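Local coordinates for thiazoline oxidase/subtilisin-like protease (Prochloron didemni, PDB 4H6X), which probably cleaves precursor peptides and transfers the acyl product to an amine to close cyclic peptides, as a subtilisin-like patellamide maturation protease, at residues 7-12 with 119-124; 22-27 with 126-131. All coordinates share one frame; numbering follows the deposited sequence.

Interaction 1: 7-12 with 119-124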
# COMPACT_ATOMS: atom_id res chain seq x y z
N ALA A 7 11.13 -8.44 -19.49
CA ALA A 7 10.20 -7.49 -18.77
C ALA A 7 9.20 -6.82 -19.72
O ALA A 7 9.48 -5.76 -20.28
CB ALA A 7 10.99 -6.45 -17.98
N LEU A 8 8.04 -7.44 -19.90
CA LEU A 8 6.97 -6.88 -20.73
C LEU A 8 6.43 -5.55 -20.18
O LEU A 8 5.89 -4.73 -20.93
CB LEU A 8 5.83 -7.89 -20.93
CG LEU A 8 5.97 -9.06 -21.91
CD1 LEU A 8 7.12 -9.98 -21.55
CD2 LEU A 8 4.67 -9.85 -22.00
N HIS A 9 6.57 -5.34 -18.87
CA HIS A 9 6.09 -4.11 -18.24
C HIS A 9 7.12 -3.58 -17.25
O HIS A 9 6.96 -3.77 -16.03
CB HIS A 9 4.75 -4.36 -17.57
CG HIS A 9 3.70 -4.89 -18.50
ND1 HIS A 9 3.47 -6.24 -18.67
CD2 HIS A 9 2.84 -4.26 -19.33
CE1 HIS A 9 2.50 -6.42 -19.55
NE2 HIS A 9 2.10 -5.23 -19.97
N PRO A 10 8.18 -2.92 -17.76
CA PRO A 10 9.26 -2.41 -16.92
C PRO A 10 8.70 -1.57 -15.77
O PRO A 10 7.89 -0.68 -15.99
CB PRO A 10 10.07 -1.53 -17.88
CG PRO A 10 9.77 -2.06 -19.23
CD PRO A 10 8.35 -2.54 -19.18
N HIS A 11 9.13 -1.89 -14.56
CA HIS A 11 8.67 -1.20 -13.37
C HIS A 11 9.90 -0.70 -12.63
O HIS A 11 10.94 -1.35 -12.65
CB HIS A 11 7.88 -2.16 -12.47
CG HIS A 11 7.19 -1.47 -11.32
ND1 HIS A 11 7.85 -1.15 -10.15
CD2 HIS A 11 5.91 -1.05 -11.17
CE1 HIS A 11 7.00 -0.55 -9.33
NE2 HIS A 11 5.82 -0.48 -9.92
N ASP A 12 9.75 0.44 -11.98
CA ASP A 12 10.81 1.08 -11.19
C ASP A 12 11.50 0.14 -10.20
O ASP A 12 12.69 0.32 -9.91
CB ASP A 12 10.23 2.29 -10.45
CG ASP A 12 11.27 3.05 -9.65
OD1 ASP A 12 12.16 3.68 -10.26
OD2 ASP A 12 11.18 3.04 -8.40
N GLY A 119 -1.35 2.79 -9.72
CA GLY A 119 -1.02 3.75 -10.78
C GLY A 119 -0.88 3.05 -12.13
O GLY A 119 -0.28 1.97 -12.23
N GLN A 120 -1.43 3.67 -13.17
CA GLN A 120 -1.46 3.08 -14.51
C GLN A 120 -0.10 3.07 -15.21
O GLN A 120 0.72 3.98 -15.01
CB GLN A 120 -2.53 3.75 -15.37
CG GLN A 120 -3.93 3.62 -14.77
CD GLN A 120 -4.37 2.18 -14.62
OE1 GLN A 120 -4.26 1.58 -13.54
NE2 GLN A 120 -4.88 1.61 -15.70
N GLU A 121 0.16 2.04 -16.00
CA GLU A 121 1.44 1.99 -16.71
C GLU A 121 1.49 3.16 -17.70
O GLU A 121 0.46 3.57 -18.21
CB GLU A 121 1.62 0.65 -17.43
CG GLU A 121 3.04 0.41 -17.89
CD GLU A 121 3.21 -0.85 -18.71
OE1 GLU A 121 2.20 -1.49 -19.10
OE2 GLU A 121 4.37 -1.21 -18.96
N HIS A 122 2.69 3.70 -17.93
CA HIS A 122 2.92 4.83 -18.86
C HIS A 122 2.54 6.19 -18.27
O HIS A 122 2.78 7.22 -18.90
CB HIS A 122 2.26 4.60 -20.23
CG HIS A 122 2.47 3.22 -20.78
ND1 HIS A 122 3.72 2.74 -21.12
CD2 HIS A 122 1.60 2.22 -21.04
CE1 HIS A 122 3.61 1.50 -21.56
NE2 HIS A 122 2.34 1.16 -21.52
N SER A 123 1.98 6.19 -17.07
CA SER A 123 1.71 7.42 -16.35
C SER A 123 2.95 7.79 -15.54
O SER A 123 3.94 7.06 -15.59
CB SER A 123 0.49 7.23 -15.44
OG SER A 123 0.86 6.70 -14.18
N PRO A 124 2.93 8.92 -14.81
CA PRO A 124 4.08 9.25 -13.96
C PRO A 124 4.31 8.23 -12.83
O PRO A 124 5.44 8.11 -12.32
CB PRO A 124 3.72 10.62 -13.36
CG PRO A 124 2.65 11.16 -14.25
CD PRO A 124 1.89 9.96 -14.74
O HOH W 1 4.69 -2.17 -21.34
O HOH W 2 6.36 0.32 -17.86

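Interaction 2: 22-27 with 126-131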
# COMPACT_ATOMS: atom_id res chain seq x y z
N ASP A 22 8.91 -10.82 -13.98
CA ASP A 22 8.30 -12.11 -14.37
C ASP A 22 6.84 -12.24 -13.92
O ASP A 22 6.00 -12.76 -14.66
CB ASP A 22 9.12 -13.31 -13.84
CG ASP A 22 10.50 -13.43 -14.50
OD1 ASP A 22 10.63 -13.13 -15.71
OD2 ASP A 22 11.46 -13.84 -13.81
N LEU A 23 6.54 -11.81 -12.70
CA LEU A 23 5.15 -11.83 -12.24
C LEU A 23 4.34 -10.84 -13.07
O LEU A 23 3.23 -11.17 -13.53
CB LEU A 23 5.04 -11.57 -10.74
CG LEU A 23 3.67 -11.46 -10.04
CD1 LEU A 23 2.74 -12.65 -10.30
CD2 LEU A 23 3.89 -11.28 -8.55
N HIS A 24 4.89 -9.64 -13.31
CA HIS A 24 4.21 -8.65 -14.19
C HIS A 24 3.95 -9.22 -15.58
O HIS A 24 2.91 -8.95 -16.20
CB HIS A 24 4.98 -7.33 -14.30
CG HIS A 24 4.70 -6.36 -13.19
ND1 HIS A 24 3.52 -6.36 -12.47
CD2 HIS A 24 5.43 -5.34 -12.70
CE1 HIS A 24 3.55 -5.40 -11.57
NE2 HIS A 24 4.70 -4.76 -11.69
N ASN A 25 4.89 -10.04 -16.07
CA ASN A 25 4.72 -10.69 -17.38
C ASN A 25 3.51 -11.60 -17.44
O ASN A 25 2.96 -11.83 -18.51
CB ASN A 25 5.98 -11.47 -17.77
CG ASN A 25 7.13 -10.55 -18.11
OD1 ASN A 25 6.96 -9.34 -18.25
ND2 ASN A 25 8.32 -11.12 -18.23
N GLN A 26 3.09 -12.10 -16.27
CA GLN A 26 1.94 -13.00 -16.17
C GLN A 26 0.63 -12.28 -15.83
O GLN A 26 -0.44 -12.63 -16.35
CB GLN A 26 2.23 -14.10 -15.15
CG GLN A 26 3.51 -14.87 -15.44
CD GLN A 26 3.60 -16.18 -14.68
OE1 GLN A 26 2.66 -16.97 -14.68
NE2 GLN A 26 4.73 -16.41 -14.03
N THR A 27 0.71 -11.28 -14.94
CA THR A 27 -0.47 -10.48 -14.56
C THR A 27 -0.11 -9.04 -14.15
O THR A 27 0.97 -8.78 -13.59
CB THR A 27 -1.35 -11.20 -13.49
OG1 THR A 27 -2.59 -10.49 -13.30
CG2 THR A 27 -0.63 -11.34 -12.15
N PHE A 126 3.62 4.14 -12.19
CA PHE A 126 3.19 2.81 -12.59
C PHE A 126 3.16 1.94 -11.32
O PHE A 126 4.21 1.66 -10.74
CB PHE A 126 4.17 2.27 -13.64
CG PHE A 126 4.00 0.81 -13.98
CD1 PHE A 126 2.76 0.19 -13.93
CD2 PHE A 126 5.11 0.06 -14.39
CE1 PHE A 126 2.62 -1.16 -14.25
CE2 PHE A 126 4.98 -1.28 -14.73
CZ PHE A 126 3.73 -1.89 -14.65
N GLY A 127 1.97 1.57 -10.88
CA GLY A 127 1.82 0.81 -9.64
C GLY A 127 2.08 -0.68 -9.83
O GLY A 127 2.23 -1.15 -10.94
N ILE A 128 2.15 -1.41 -8.72
CA ILE A 128 2.40 -2.86 -8.75
C ILE A 128 1.24 -3.61 -9.40
O ILE A 128 1.45 -4.56 -10.17
CB ILE A 128 2.69 -3.39 -7.33
CG1 ILE A 128 3.93 -2.70 -6.74
CG2 ILE A 128 2.85 -4.91 -7.32
CD1 ILE A 128 5.24 -3.02 -7.43
N ALA A 129 0.02 -3.16 -9.14
CA ALA A 129 -1.16 -3.91 -9.57
C ALA A 129 -2.23 -3.01 -10.21
O ALA A 129 -3.36 -2.89 -9.69
CB ALA A 129 -1.72 -4.71 -8.40
N PRO A 130 -1.88 -2.38 -11.36
CA PRO A 130 -2.76 -1.40 -12.02
C PRO A 130 -4.14 -1.93 -12.45
O PRO A 130 -5.04 -1.13 -12.70
CB PRO A 130 -1.95 -0.99 -13.26
CG PRO A 130 -1.06 -2.16 -13.53
CD PRO A 130 -0.65 -2.62 -12.15
N ASN A 131 -4.30 -3.25 -12.53
CA ASN A 131 -5.57 -3.81 -13.01
C ASN A 131 -6.53 -4.34 -11.95
O ASN A 131 -7.63 -4.77 -12.28
CB ASN A 131 -5.33 -4.89 -14.09
CG ASN A 131 -5.01 -4.30 -15.45
OD1 ASN A 131 -4.48 -5.00 -16.33
ND2 ASN A 131 -5.33 -3.03 -15.65

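Interaction 1: 7-12 with 119-124
Glu-121 OE2 is gripped by two waters that tie its carboxylate to the backbone of residues 7-12. Water 1 donates to Glu-121 OE2 at 2.6 Å. It also donates to Leu-8 O, 2.9 Å from the water. Water 2 donates to Glu-121 OE2 at 2.7 Å and to Pro-10 O at 2.6 Å. The two carbonyls flank His-9, so one carboxylate oxygen spans this bend through solvent. No direct hydrogen bond joins the segments. Glu-121 can reach so far because CG is anti to the backbone N (chi1 -166°) and the chain stays extended beyond it. Its carboxylate comes in at the edge of the His-9 ring, with the two planes 54° apart. Glu-121 OE2 also lies 3.5 Å from His-9 CB. The side chains of Glu-121 and His-9 meet at about a right angle. Further back, Glu-121 CG sits 3.7 Å above the plane of the His-122 ring, over its centre. With an alanine in place of Glu-121, both waters would probably lose the acceptor they share, and the Leu-8 and Pro-10 carbonyls their link to this loop. Gln-120 O receives Ser-123 OG at 2.8 Å, in the carbonyl plane on a lone pair, and Ser-123 N at 3.3 Å. These bonds fix a type II beta turn, Gln-120 to Ser-123, at the surface just after helix 101-118 of the subtilisin-like fold.

Interaction 2: 22-27 with 126-131
His-24 meets Phe-126 and Ile-128 where helix 20-26 lies against the loop that leads into strand 133-138 of the central parallel sheet, in a subtilisin-like fold. Leu-23, one residue earlier, packs on Ile-332 and Met-336 of helix 332-340 and on Leu-290 of helix 273-293. His-24 carries the contact. Its CG is anti to the carbonyl carbon (chi1 -85°), which sends the ring across to the loop. Phe-126 CZ lies 4.2 Å above one face of the imidazole, offset toward its rim. The planes are 30° apart and the ring centroids 5.5 Å apart. The rings are therefore slid well past each other and barely overlap. The edge of the imidazole comes close to the Ile-128 carbonyl, but the ring's orientation is doubtful, so the nature of this approach is uncertain. Leu-286 of helix 273-293 touches both His-24 and Ile-128 and helps to bury them. On the loop side, Pro-130 CG lies at the edge of the Phe-126 ring, in its plane. Further on, Gln-26 N donates to Leu-23 O, and Thr-27 N donates to the same Leu-23 O at 2.9 Å.

From the N terminus the chain runs through 7-12, then 22-27 on helix 20-26. It next builds strands 34-39 and 53-56 and helices 70-82, 87-96 and 101-118. It returns at 119-124, where interaction 1 closes a loop of 106 residues. Interaction 2 closes one of 98 residues at 126-131. The segments alternate, so the two closures cross. Their centres are 8 Å apart. Leu-8 N probably bonds to Asn-25 OD1 at 2.7 Å, and Gly-119 O to Gly-127 N at 2.7 Å. The His-11 and Phe-126 rings also meet. The two interactions join the N-terminal residues and helix 20-26 to the connection between helix 101-118 and strand 133-138.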